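Local coordinates for ATP-dependent helicase FUN30 (Saccharomyces cerevisiae S288c, PDB 5GN1), which hydrolyses ATP to remodel nucleosomes and promotes DNA end resection at double-strand breaks, acting in DNA repair and heterochromatin organization, at residues A[70-75]-A[93-98]; A[113-118]-A[155-160]; A[207-212]-A[278-283]; A[247-252]-A[270-275]. One frame throughout, in Å; residues are numbered along the deposited sequence.

Contact 1 of 4, residues A[70-75]-A[93-98]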
loop_
_atom_site.group_PDB
_atom_site.type_symbol
_atom_site.label_atom_id
_atom_site.label_comp_id
_atom_site.label_asym_id
_atom_site.label_seq_id
_atom_site.Cartn_x
_atom_site.Cartn_y
_atom_site.Cartn_z
ATOM N N ILE A 70 4.078 13.025 -11.751
ATOM C CA ILE A 70 5.370 13.600 -12.105
ATOM C C ILE A 70 5.173 14.960 -12.763
ATOM O O ILE A 70 5.992 15.866 -12.579
ATOM C CB ILE A 70 6.169 12.637 -13.007
ATOM C CG1 ILE A 70 6.695 11.451 -12.200
ATOM C CG2 ILE A 70 7.335 13.360 -13.694
ATOM C CD1 ILE A 70 7.885 11.786 -11.295
ATOM N N GLN A 71 4.091 15.147 -13.475
ATOM C CA GLN A 71 3.789 16.428 -14.084
ATOM C C GLN A 71 3.527 17.462 -12.982
ATOM O O GLN A 71 4.013 18.556 -13.069
ATOM C CB GLN A 71 2.613 16.334 -15.037
ATOM C CG GLN A 71 2.329 17.610 -15.824
ATOM C CD GLN A 71 1.258 17.466 -16.900
ATOM O OE1 GLN A 71 0.755 16.366 -17.152
ATOM N NE2 GLN A 71 0.908 18.581 -17.541
ATOM N N ILE A 72 2.778 17.095 -11.945
ATOM C CA ILE A 72 2.555 18.008 -10.826
ATOM C C ILE A 72 3.877 18.323 -10.143
ATOM O O ILE A 72 4.164 19.484 -9.815
ATOM C CB ILE A 72 1.516 17.425 -9.846
ATOM C CG1 ILE A 72 0.207 17.143 -10.578
ATOM C CG2 ILE A 72 1.259 18.394 -8.724
ATOM C CD1 ILE A 72 -0.846 16.419 -9.725
ATOM N N VAL A 73 4.729 17.302 -9.967
ATOM C CA VAL A 73 6.055 17.507 -9.385
ATOM C C VAL A 73 6.830 18.558 -10.171
ATOM O O VAL A 73 7.516 19.414 -9.595
ATOM C CB VAL A 73 6.832 16.178 -9.330
ATOM C CG1 VAL A 73 8.261 16.443 -8.913
ATOM C CG2 VAL A 73 6.167 15.207 -8.355
ATOM N N LEU A 74 6.758 18.485 -11.501
ATOM C CA LEU A 74 7.429 19.466 -12.346
ATOM C C LEU A 74 6.834 20.852 -12.145
ATOM O O LEU A 74 7.565 21.827 -11.956
ATOM C CB LEU A 74 7.326 19.052 -13.812
ATOM C CG LEU A 74 7.979 17.720 -14.188
ATOM C CD1 LEU A 74 7.748 17.397 -15.678
ATOM C CD2 LEU A 74 9.461 17.734 -13.832
ATOM N N GLU A 75 5.503 20.958 -12.214
ATOM C CA GLU A 75 4.847 22.249 -12.020
ATOM C C GLU A 75 5.117 22.799 -10.628
ATOM O O GLU A 75 5.297 24.011 -10.457
ATOM C CB GLU A 75 3.346 22.114 -12.268
ATOM C CG GLU A 75 3.020 21.747 -13.695
ATOM C CD GLU A 75 1.612 21.240 -13.858
ATOM O OE1 GLU A 75 0.902 21.083 -12.840
ATOM O OE2 GLU A 75 1.216 20.994 -15.016
ATOM N N SER A 93 -4.524 25.665 -9.383
ATOM C CA SER A 93 -5.117 25.617 -8.049
ATOM C C SER A 93 -4.679 24.368 -7.288
ATOM O O SER A 93 -4.609 24.386 -6.052
ATOM C CB SER A 93 -6.638 25.676 -8.162
ATOM O OG SER A 93 -7.087 24.872 -9.239
ATOM N N LYS A 94 -4.363 23.287 -8.010
ATOM C CA LYS A 94 -3.876 22.068 -7.375
ATOM C C LYS A 94 -2.637 22.332 -6.530
ATOM O O LYS A 94 -2.459 21.707 -5.476
ATOM C CB LYS A 94 -3.586 21.013 -8.446
ATOM C CG LYS A 94 -2.910 19.753 -7.945
ATOM C CD LYS A 94 -3.814 18.946 -7.020
ATOM C CE LYS A 94 -3.040 17.803 -6.381
ATOM N NZ LYS A 94 -3.930 16.865 -5.645
ATOM N N LEU A 95 -1.786 23.267 -6.956
ATOM C CA LEU A 95 -0.508 23.475 -6.282
ATOM C C LEU A 95 -0.657 24.057 -4.883
ATOM O O LEU A 95 0.297 23.983 -4.098
ATOM C CB LEU A 95 0.400 24.394 -7.105
ATOM C CG LEU A 95 0.980 23.832 -8.409
ATOM C CD1 LEU A 95 1.862 24.871 -9.093
ATOM C CD2 LEU A 95 1.766 22.565 -8.148
ATOM N N GLN A 96 -1.814 24.635 -4.556
ATOM C CA GLN A 96 -1.954 25.273 -3.246
ATOM C C GLN A 96 -1.917 24.250 -2.118
ATOM O O GLN A 96 -1.452 24.558 -1.014
ATOM C CB GLN A 96 -3.249 26.077 -3.178
ATOM C CG GLN A 96 -3.455 26.812 -1.854
ATOM C CD GLN A 96 -4.697 27.679 -1.861
ATOM O OE1 GLN A 96 -5.526 27.591 -2.775
ATOM N NE2 GLN A 96 -4.838 28.526 -0.839
ATOM N N SER A 97 -2.388 23.035 -2.375
ATOM C CA SER A 97 -2.381 21.984 -1.373
ATOM C C SER A 97 -1.278 20.955 -1.613
ATOM O O SER A 97 -1.228 19.942 -0.909
ATOM C CB SER A 97 -3.757 21.311 -1.321
ATOM O OG SER A 97 -4.158 20.814 -2.595
ATOM N N SER A 98 -0.374 21.215 -2.559
ATOM C CA SER A 98 0.710 20.305 -2.914
ATOM C C SER A 98 1.994 20.661 -2.180
ATOM O O SER A 98 2.386 21.830 -2.113
ATOM C CB SER A 98 0.981 20.319 -4.423
ATOM O OG SER A 98 -0.166 19.914 -5.157
#
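I72 and L95 meet through single methyl groups, I72 CG2 lying 4.2 Å from L95 CD2, and around this pair helix 60-82 leans on segment 93-98, at the C-terminal part of helix 89-94. No hydrogen bond crosses between 70-75 and 93-98; the contact is apolar and small. I72 presents both of its branches. With chi1 at -57° its CG2 methyl is anti to the backbone N and serves L95 and S98, while the longer arm, extended through CG1, brings I72 CD1 to 4.2 Å from K94 CE. A beta-branched residue suits the place because two neighbours can be touched at once. K94 contributes its aliphatic CE methylene, which meets the end of the isoleucine. L95 takes chi1 -70°, which swings its end nearer the helix than its first bond would suggest; L95 CD1 then rests 3.8 Å from the backbone O of E75, and CD2 lies near E75 CB. S98 turns its polar end back on its own segment: S98 OG donates to K94 O at 2.9 Å, from above the carbonyl plane, so that the hydroxyl beside I72 CG2 has an acceptor and can sit against a methyl. One turn of helix separates I72 from E75, so both face the same neighbour. L95 also packs on H76, M79 and P86, whereas I72 reaches L103 of helix 100-110, and on another side of helix 60-82 I70 and L74 touch helix 345-359.

Contact 2 of 4, residues A[113-118]-A[155-160]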
loop_
_atom_site.group_PDB
_atom_site.type_symbol
_atom_site.label_atom_id
_atom_site.label_comp_id
_atom_site.label_asym_id
_atom_site.label_seq_id
_atom_site.Cartn_x
_atom_site.Cartn_y
_atom_site.Cartn_z
ATOM N N HIS A 113 -0.203 0.433 -6.462
ATOM C CA HIS A 113 -1.499 -0.030 -6.936
ATOM C C HIS A 113 -2.398 1.109 -7.408
ATOM O O HIS A 113 -2.577 2.103 -6.690
ATOM C CB HIS A 113 -2.213 -0.815 -5.828
ATOM C CG HIS A 113 -3.157 -1.838 -6.358
ATOM N ND1 HIS A 113 -4.300 -1.499 -7.047
ATOM C CD2 HIS A 113 -3.115 -3.191 -6.331
ATOM C CE1 HIS A 113 -4.925 -2.600 -7.422
ATOM N NE2 HIS A 113 -4.222 -3.639 -7.008
ATOM N N PRO A 114 -2.970 0.999 -8.613
ATOM C CA PRO A 114 -3.916 2.029 -9.089
ATOM C C PRO A 114 -5.085 2.272 -8.166
ATOM O O PRO A 114 -5.599 3.399 -8.120
ATOM C CB PRO A 114 -4.402 1.465 -10.431
ATOM C CG PRO A 114 -3.255 0.622 -10.921
ATOM C CD PRO A 114 -2.599 0.044 -9.674
ATOM N N LEU A 115 -5.553 1.249 -7.448
ATOM C CA LEU A 115 -6.752 1.451 -6.641
ATOM C C LEU A 115 -6.484 2.250 -5.381
ATOM O O LEU A 115 -7.395 2.406 -4.573
ATOM C CB LEU A 115 -7.391 0.107 -6.266
ATOM C CG LEU A 115 -7.874 -0.740 -7.454
ATOM C CD1 LEU A 115 -8.608 -1.999 -6.957
ATOM C CD2 LEU A 115 -8.742 0.082 -8.410
ATOM N N LEU A 116 -5.257 2.728 -5.187
ATOM C CA LEU A 116 -4.943 3.707 -4.159
ATOM C C LEU A 116 -5.270 5.124 -4.608
ATOM O O LEU A 116 -4.923 6.082 -3.908
ATOM C CB LEU A 116 -3.461 3.619 -3.778
ATOM C CG LEU A 116 -2.993 2.290 -3.181
ATOM C CD1 LEU A 116 -1.463 2.274 -3.087
ATOM C CD2 LEU A 116 -3.668 2.047 -1.826
ATOM N N PHE A 117 -5.910 5.254 -5.765
ATOM C CA PHE A 117 -6.265 6.533 -6.364
ATOM C C PHE A 117 -7.706 6.453 -6.833
ATOM O O PHE A 117 -8.252 5.369 -7.037
ATOM C CB PHE A 117 -5.367 6.881 -7.566
ATOM C CG PHE A 117 -3.925 7.069 -7.211
ATOM C CD1 PHE A 117 -3.092 5.973 -7.052
ATOM C CD2 PHE A 117 -3.398 8.340 -7.041
ATOM C CE1 PHE A 117 -1.765 6.132 -6.712
ATOM C CE2 PHE A 117 -2.064 8.509 -6.702
ATOM C CZ PHE A 117 -1.248 7.407 -6.544
ATOM N N ARG A 118 -8.322 7.614 -7.017
ATOM C CA ARG A 118 -9.656 7.685 -7.587
ATOM C C ARG A 118 -9.501 8.055 -9.060
ATOM O O ARG A 118 -9.145 9.195 -9.382
ATOM C CB ARG A 118 -10.522 8.731 -6.876
ATOM C CG ARG A 118 -11.969 8.782 -7.391
ATOM C CD ARG A 118 -12.877 9.680 -6.518
ATOM N NE ARG A 118 -12.550 11.101 -6.625
ATOM C CZ ARG A 118 -13.016 11.915 -7.575
ATOM N NH1 ARG A 118 -13.824 11.449 -8.521
ATOM N NH2 ARG A 118 -12.670 13.199 -7.580
ATOM N N MET A 155 -12.043 10.029 -1.488
ATOM C CA MET A 155 -11.781 8.614 -1.281
ATOM C C MET A 155 -11.116 8.013 -2.513
ATOM O O MET A 155 -11.143 8.593 -3.604
ATOM C CB MET A 155 -13.076 7.869 -0.951
ATOM C CG MET A 155 -13.748 8.395 0.326
ATOM S SD MET A 155 -15.454 7.789 0.519
ATOM C CE MET A 155 -15.228 6.042 0.607
ATOM N N THR A 156 -10.505 6.840 -2.317
ATOM C CA THR A 156 -9.836 6.085 -3.369
ATOM C C THR A 156 -10.819 5.128 -4.035
ATOM O O THR A 156 -11.874 4.802 -3.487
ATOM C CB THR A 156 -8.647 5.284 -2.815
ATOM O OG1 THR A 156 -9.133 4.185 -2.015
ATOM C CG2 THR A 156 -7.694 6.178 -1.979
ATOM N N ASP A 157 -10.452 4.666 -5.236
ATOM C CA ASP A 157 -11.267 3.666 -5.905
ATOM C C ASP A 157 -11.528 2.469 -4.998
ATOM O O ASP A 157 -12.653 1.965 -4.944
ATOM C CB ASP A 157 -10.614 3.209 -7.216
ATOM C CG ASP A 157 -10.783 4.215 -8.335
ATOM O OD1 ASP A 157 -11.640 5.119 -8.204
ATOM O OD2 ASP A 157 -10.067 4.090 -9.350
ATOM N N PHE A 158 -10.515 2.008 -4.252
ATOM C CA PHE A 158 -10.783 0.829 -3.434
ATOM C C PHE A 158 -11.651 1.164 -2.230
ATOM O O PHE A 158 -12.462 0.334 -1.804
ATOM C CB PHE A 158 -9.499 0.150 -2.973
ATOM C CG PHE A 158 -9.749 -1.219 -2.411
ATOM C CD1 PHE A 158 -9.932 -2.299 -3.259
ATOM C CD2 PHE A 158 -9.892 -1.406 -1.049
ATOM C CE1 PHE A 158 -10.206 -3.559 -2.748
ATOM C CE2 PHE A 158 -10.157 -2.669 -0.530
ATOM C CZ PHE A 158 -10.320 -3.737 -1.382
ATOM N N GLU A 159 -11.489 2.355 -1.646
ATOM C CA GLU A 159 -12.388 2.740 -0.561
ATOM C C GLU A 159 -13.814 2.877 -1.078
ATOM O O GLU A 159 -14.776 2.508 -0.390
ATOM C CB GLU A 159 -11.926 4.048 0.087
ATOM C CG GLU A 159 -10.629 3.913 0.867
ATOM C CD GLU A 159 -9.914 5.237 1.104
ATOM O OE1 GLU A 159 -10.306 6.281 0.519
ATOM O OE2 GLU A 159 -8.964 5.220 1.911
ATOM N N LEU A 160 -13.973 3.400 -2.291
ATOM C CA LEU A 160 -15.323 3.559 -2.821
ATOM C C LEU A 160 -15.936 2.203 -3.134
ATOM O O LEU A 160 -17.129 1.990 -2.901
ATOM C CB LEU A 160 -15.305 4.470 -4.050
ATOM C CG LEU A 160 -15.117 5.930 -3.659
ATOM C CD1 LEU A 160 -14.540 6.761 -4.791
ATOM C CD2 LEU A 160 -16.430 6.528 -3.146
HETATM O O HOH W 1 -7.511 4.236 -10.030
HETATM O O HOH W 2 -7.233 2.700 -1.407
#
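L115 and F158 pack CB to CB at 3.9 Å, with L115 CD1 reaching the edge of the phenylalanine ring, while L115 CD2 touches D157 CB, the two side chains crossing at about a right angle. R118 runs past the start of helix 157-166: R118 CB lies 3.3 Å from M155 O, its CD touches L160 CD1, and its guanidinium, 80° from the D157 carboxylate plane, goes on to a salt bridge with D123. In T156, chi1 71° puts OG1 between the backbone N and the carbonyl carbon, where it caps the helix by accepting from E159 N, and sends CG2 against L116 O; E159 OE1 accepts from T156 N, completing a capping box. Replacing T156 with alanine would probably leave E159 N without its cap and open a gap beside L116 O. Two backbone bonds join the segments, D157 N to F117 O (2.9 Å) and F158 N to L115 O. Thus the first-turn N-H groups are satisfied by the incoming loop and T156, while D157, a natural acceptor, receives N-H groups from N119, I120 and Y121.

Contact 3 of 4, residues A[207-212]-A[278-283]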
loop_
_atom_site.group_PDB
_atom_site.type_symbol
_atom_site.label_atom_id
_atom_site.label_comp_id
_atom_site.label_asym_id
_atom_site.label_seq_id
_atom_site.Cartn_x
_atom_site.Cartn_y
_atom_site.Cartn_z
ATOM N N ILE A 207 3.643 -11.442 4.600
ATOM C CA ILE A 207 3.643 -10.284 3.700
ATOM C C ILE A 207 3.484 -9.025 4.548
ATOM O O ILE A 207 2.517 -8.907 5.311
ATOM C CB ILE A 207 2.537 -10.372 2.640
ATOM C CG1 ILE A 207 2.596 -11.726 1.934
ATOM C CG2 ILE A 207 2.707 -9.231 1.608
ATOM C CD1 ILE A 207 1.513 -11.932 0.886
ATOM N N PHE A 208 4.431 -8.089 4.419
ATOM C CA PHE A 208 4.428 -6.842 5.179
ATOM C C PHE A 208 4.180 -5.643 4.268
ATOM O O PHE A 208 4.729 -5.574 3.164
ATOM C CB PHE A 208 5.768 -6.627 5.889
ATOM C CG PHE A 208 5.997 -7.544 7.031
ATOM C CD1 PHE A 208 5.479 -7.251 8.276
ATOM C CD2 PHE A 208 6.753 -8.700 6.867
ATOM C CE1 PHE A 208 5.693 -8.110 9.351
ATOM C CE2 PHE A 208 6.982 -9.556 7.931
ATOM C CZ PHE A 208 6.453 -9.262 9.174
ATOM N N SER A 209 3.391 -4.675 4.752
ATOM C CA SER A 209 3.226 -3.404 4.056
ATOM C C SER A 209 3.156 -2.263 5.058
ATOM O O SER A 209 2.624 -2.415 6.160
ATOM C CB SER A 209 1.958 -3.366 3.181
ATOM O OG SER A 209 1.841 -2.097 2.550
ATOM N N LEU A 210 3.685 -1.109 4.653
ATOM C CA LEU A 210 3.561 0.099 5.459
ATOM C C LEU A 210 2.200 0.757 5.313
ATOM O O LEU A 210 1.917 1.722 6.030
ATOM C CB LEU A 210 4.656 1.111 5.090
ATOM C CG LEU A 210 6.015 0.886 5.763
ATOM C CD1 LEU A 210 7.077 1.799 5.173
ATOM C CD2 LEU A 210 5.908 1.099 7.266
ATOM N N PHE A 211 1.353 0.248 4.422
ATOM C CA PHE A 211 0.080 0.873 4.080
ATOM C C PHE A 211 -1.042 -0.093 4.423
ATOM O O PHE A 211 -1.126 -1.177 3.834
ATOM C CB PHE A 211 0.024 1.224 2.587
ATOM C CG PHE A 211 1.008 2.273 2.161
ATOM C CD1 PHE A 211 2.277 1.923 1.724
ATOM C CD2 PHE A 211 0.655 3.621 2.174
ATOM C CE1 PHE A 211 3.190 2.902 1.322
ATOM C CE2 PHE A 211 1.552 4.604 1.766
ATOM C CZ PHE A 211 2.822 4.246 1.342
ATOM N N THR A 212 -1.911 0.299 5.359
ATOM C CA THR A 212 -3.092 -0.523 5.624
ATOM C C THR A 212 -4.013 -0.594 4.416
ATOM O O THR A 212 -4.689 -1.610 4.214
ATOM C CB THR A 212 -3.864 0.001 6.840
ATOM O OG1 THR A 212 -4.071 1.411 6.709
ATOM C CG2 THR A 212 -3.094 -0.291 8.124
ATOM N N ILE A 278 8.376 -8.250 1.456
ATOM C CA ILE A 278 8.241 -6.841 1.818
ATOM C C ILE A 278 7.538 -6.199 0.632
ATOM O O ILE A 278 8.144 -6.010 -0.428
ATOM C CB ILE A 278 9.601 -6.193 2.093
ATOM C CG1 ILE A 278 10.372 -6.981 3.147
ATOM C CG2 ILE A 278 9.430 -4.746 2.559
ATOM C CD1 ILE A 278 9.732 -6.939 4.491
ATOM N N PHE A 279 6.234 -5.926 0.775
ATOM C CA PHE A 279 5.494 -5.439 -0.384
ATOM C C PHE A 279 5.954 -4.041 -0.768
ATOM O O PHE A 279 5.966 -3.692 -1.955
ATOM C CB PHE A 279 3.997 -5.469 -0.111
ATOM C CG PHE A 279 3.145 -5.297 -1.341
ATOM C CD1 PHE A 279 2.819 -6.391 -2.137
ATOM C CD2 PHE A 279 2.654 -4.045 -1.696
ATOM C CE1 PHE A 279 2.035 -6.236 -3.274
ATOM C CE2 PHE A 279 1.852 -3.885 -2.822
ATOM C CZ PHE A 279 1.543 -4.984 -3.610
ATOM N N ASP A 280 6.376 -3.251 0.212
ATOM C CA ASP A 280 6.856 -1.898 -0.039
ATOM C C ASP A 280 7.848 -1.572 1.061
ATOM O O ASP A 280 7.581 -1.835 2.238
ATOM C CB ASP A 280 5.694 -0.888 -0.074
ATOM C CG ASP A 280 4.743 -1.044 1.116
ATOM O OD1 ASP A 280 5.041 -0.469 2.188
ATOM O OD2 ASP A 280 3.714 -1.760 0.977
ATOM N N GLN A 281 9.005 -1.054 0.681
ATOM C CA GLN A 281 10.048 -0.963 1.681
ATOM C C GLN A 281 9.875 0.285 2.538
ATOM O O GLN A 281 9.188 1.239 2.174
ATOM C CB GLN A 281 11.426 -0.978 1.024
ATOM C CG GLN A 281 11.718 0.241 0.191
ATOM C CD GLN A 281 12.915 0.040 -0.721
ATOM O OE1 GLN A 281 12.871 0.401 -1.905
ATOM N NE2 GLN A 281 13.986 -0.547 -0.182
ATOM N N SER A 282 10.491 0.246 3.709
ATOM C CA SER A 282 10.572 1.391 4.590
ATOM C C SER A 282 11.826 2.201 4.283
ATOM O O SER A 282 12.844 1.662 3.832
ATOM C CB SER A 282 10.590 0.935 6.051
ATOM O OG SER A 282 10.811 2.028 6.922
ATOM N N PHE A 283 11.744 3.515 4.525
ATOM C CA PHE A 283 12.934 4.349 4.389
ATOM C C PHE A 283 13.940 4.086 5.500
ATOM O O PHE A 283 15.110 4.446 5.347
ATOM C CB PHE A 283 12.560 5.834 4.365
ATOM C CG PHE A 283 13.713 6.750 4.004
ATOM C CD1 PHE A 283 14.100 6.911 2.680
ATOM C CD2 PHE A 283 14.396 7.458 4.988
ATOM C CE1 PHE A 283 15.161 7.756 2.339
ATOM C CE2 PHE A 283 15.451 8.303 4.658
ATOM C CZ PHE A 283 15.831 8.450 3.331
#
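F208 and I278 pair as parallel strands, and hydrogen bonds beyond that bridge hold the two chains as they part. In the backbone, F279 N donates to F208 O at 2.8 Å, almost in line with the carbonyl. Polar side-chain bonding centres on D280, whose chi1 of 48° holds the carboxylate over the end of strand 205-209. D280 OD1 accepts from L210 N at 2.9 Å on its syn lone pair, and D280 OD2 takes a very short bond, 2.5 Å, from S209 OG. The same serine oxygen accepts from F211 N, an ST turn, so serine suits the place as both donor and acceptor. Apolar contacts flank this group: I278 CD1 lies 4.2 Å from F208 CD2, I207 CG2 approaches F279 CB, and L210 CD1 rests 3.6 Å from S282 CA. The edge of the F211 ring meets D280 OD1. An alanine in place of D280 would probably leave S209 OG and L210 N without their shared acceptor and free the end of strand 205-209 to shift. In this buried spot of the RecA-like helicase C-terminal domain, one carboxylate satisfies two donors, and these bonds are likely to hold the chain as it leaves both strands.

Contact 4 of 4, residues A[247-252]-A[270-275]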
loop_
_atom_site.group_PDB
_atom_site.type_symbol
_atom_site.label_atom_id
_atom_site.label_comp_id
_atom_site.label_asym_id
_atom_site.label_seq_id
_atom_site.Cartn_x
_atom_site.Cartn_y
_atom_site.Cartn_z
ATOM N N LYS A 247 -3.761 -19.637 15.235
ATOM C CA LYS A 247 -4.351 -20.239 14.056
ATOM C C LYS A 247 -3.322 -20.481 12.955
ATOM O O LYS A 247 -3.379 -21.483 12.244
ATOM C CB LYS A 247 -5.444 -19.335 13.567
ATOM C CG LYS A 247 -6.708 -19.978 13.092
ATOM C CD LYS A 247 -7.787 -18.919 13.132
ATOM C CE LYS A 247 -9.035 -19.298 12.355
ATOM N NZ LYS A 247 -9.980 -18.146 12.340
ATOM N N PHE A 248 -2.380 -19.556 12.825
ATOM C CA PHE A 248 -1.346 -19.648 11.802
ATOM C C PHE A 248 -0.473 -20.877 12.027
ATOM O O PHE A 248 -0.106 -21.572 11.080
ATOM C CB PHE A 248 -0.485 -18.383 11.794
ATOM C CG PHE A 248 0.335 -18.216 10.547
ATOM C CD1 PHE A 248 -0.251 -18.329 9.296
ATOM C CD2 PHE A 248 1.690 -17.945 10.624
ATOM C CE1 PHE A 248 0.500 -18.174 8.147
ATOM C CE2 PHE A 248 2.447 -17.791 9.478
ATOM C CZ PHE A 248 1.851 -17.905 8.237
ATOM N N TYR A 249 -0.143 -21.138 13.288
ATOM C CA TYR A 249 0.686 -22.286 13.642
ATOM C C TYR A 249 -0.064 -23.599 13.482
ATOM O O TYR A 249 0.532 -24.609 13.099
ATOM C CB TYR A 249 1.179 -22.160 15.085
ATOM C CG TYR A 249 2.433 -21.345 15.245
ATOM C CD1 TYR A 249 3.683 -21.938 15.139
ATOM C CD2 TYR A 249 2.367 -19.977 15.504
ATOM C CE1 TYR A 249 4.844 -21.189 15.292
ATOM C CE2 TYR A 249 3.508 -19.219 15.645
ATOM C CZ TYR A 249 4.747 -19.824 15.549
ATOM O OH TYR A 249 5.888 -19.055 15.719
ATOM N N GLU A 250 -1.360 -23.612 13.801
ATOM C CA GLU A 250 -2.101 -24.868 13.925
ATOM C C GLU A 250 -2.610 -25.368 12.577
ATOM O O GLU A 250 -2.655 -26.584 12.341
ATOM C CB GLU A 250 -3.266 -24.678 14.909
ATOM C CG GLU A 250 -3.973 -25.966 15.362
ATOM C CD GLU A 250 -5.048 -26.431 14.384
ATOM O OE1 GLU A 250 -5.537 -25.609 13.575
ATOM O OE2 GLU A 250 -5.392 -27.627 14.417
ATOM N N ASP A 251 -2.963 -24.454 11.670
ATOM C CA ASP A 251 -3.634 -24.791 10.415
ATOM C C ASP A 251 -2.614 -24.789 9.274
ATOM O O ASP A 251 -2.218 -23.729 8.782
ATOM C CB ASP A 251 -4.766 -23.806 10.154
ATOM C CG ASP A 251 -5.780 -24.327 9.129
ATOM O OD1 ASP A 251 -5.394 -25.113 8.231
ATOM O OD2 ASP A 251 -6.961 -23.939 9.231
ATOM N N LYS A 252 -2.214 -25.981 8.828
ATOM C CA LYS A 252 -1.254 -26.104 7.734
ATOM C C LYS A 252 -1.807 -25.581 6.414
ATOM O O LYS A 252 -1.031 -25.328 5.481
ATOM C CB LYS A 252 -0.829 -27.567 7.566
ATOM C CG LYS A 252 0.056 -28.108 8.678
ATOM C CD LYS A 252 1.425 -27.446 8.683
ATOM C CE LYS A 252 2.289 -28.018 9.798
ATOM N NZ LYS A 252 3.317 -27.051 10.241
ATOM N N LEU A 270 6.783 -15.753 14.650
ATOM C CA LEU A 270 6.109 -16.398 13.522
ATOM C C LEU A 270 7.044 -17.356 12.796
ATOM O O LEU A 270 7.090 -17.385 11.563
ATOM C CB LEU A 270 5.542 -15.347 12.549
ATOM C CG LEU A 270 4.464 -14.454 13.173
ATOM C CD1 LEU A 270 4.097 -13.251 12.307
ATOM C CD2 LEU A 270 3.252 -15.292 13.477
ATOM N N VAL A 271 7.763 -18.211 13.541
ATOM C CA VAL A 271 8.768 -19.071 12.913
ATOM C C VAL A 271 8.151 -20.202 12.100
ATOM O O VAL A 271 8.875 -20.951 11.440
ATOM C CB VAL A 271 9.774 -19.660 13.925
ATOM C CG1 VAL A 271 10.592 -18.541 14.578
ATOM C CG2 VAL A 271 9.086 -20.526 14.962
ATOM N N CYS A 272 6.825 -20.341 12.118
ATOM C CA CYS A 272 6.239 -21.354 11.245
ATOM C C CYS A 272 6.248 -20.938 9.777
ATOM O O CYS A 272 5.897 -21.755 8.918
ATOM C CB CYS A 272 4.815 -21.696 11.691
ATOM S SG CYS A 272 3.729 -20.276 11.844
ATOM N N ALA A 273 6.619 -19.697 9.467
ATOM C CA ALA A 273 6.885 -19.269 8.100
ATOM C C ALA A 273 8.391 -19.108 7.916
ATOM O O ALA A 273 9.079 -18.671 8.837
ATOM C CB ALA A 273 6.188 -17.934 7.803
ATOM N N ASN A 274 8.913 -19.459 6.731
ATOM C CA ASN A 274 10.319 -19.188 6.429
ATOM C C ASN A 274 10.480 -18.337 5.174
ATOM O O ASN A 274 11.567 -18.311 4.585
ATOM C CB ASN A 274 11.144 -20.483 6.323
ATOM C CG ASN A 274 10.767 -21.345 5.130
ATOM O OD1 ASN A 274 9.596 -21.639 4.900
ATOM N ND2 ASN A 274 11.775 -21.785 4.375
ATOM N N ASN A 275 9.420 -17.626 4.768
ATOM C CA ASN A 275 9.472 -16.680 3.663
ATOM C C ASN A 275 8.858 -15.365 4.104
ATOM O O ASN A 275 7.890 -15.344 4.867
ATOM C CB ASN A 275 8.743 -17.197 2.430
ATOM C CG ASN A 275 9.326 -18.499 1.936
ATOM O OD1 ASN A 275 10.256 -18.509 1.126
ATOM N ND2 ASN A 275 8.787 -19.604 2.423
HETATM O O HOH W 3 4.229 -24.123 8.953
#
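A sulfur-aromatic contact joins the end of helix 241-250 to the type I turn L270-A273, in the loop that leads to strand 275-278 of the helicase C-terminal domain. C272 is the residue held between two rings. C272 SG stands 3.6 Å from the centroid of the Y249 ring, only 6° off the normal, squarely over one face. The F248 ring is met obliquely, and F248 CD2 is 3.3 Å from C272 SG. A chi1 of 54° places SG between the backbone N and the carbonyl carbon, which brings the sulfur over the Y249 face and against the F248 ring; a small, polarisable thiol fits there. C272 CB adds to the cover, 3.6 Å from Y249 CE1. Beyond the ring, Y249 OH accepts from V271 N at 3.0 Å, a bent bond of 131°, and also hydrogen-bonds N269 O, so the hydroxyl ties the tyrosine to the chain on entering the turn. F248 CG lies opposite the backbone N, which carries the ring to L270 and A273: CD2 touches L270 CD2 and the ring edge meets A273 CB. The buried F248 ring then packs on L206 of strand 205-209 and L230 of strand 229-232, lies edge-to-face with F257 and takes a cation-pi contact from K204, which places the helix end against the central sheet.

From the N terminus, contact 1 closes first, folding segment 93-98 back on helix 60-82. Contact 2 follows in series: the loop after helix 100-110 is joined to the start of helix 157-166, so that a largely helical excursion is closed at its base. Contact 3 then spans the longest loop, bringing strand 205-209 beside the end of strand 275-278 near the middle of the parallel sheet. Contact 4 is nested within that loop and fastens helix 241-250 to the turn leading into strand 275-278. Contacts 1 and 4 lie on opposite sides of the chain's centre, their centres about 45 Å apart, whereas contacts 2 and 3 approach to about 6 Å between nearest atoms.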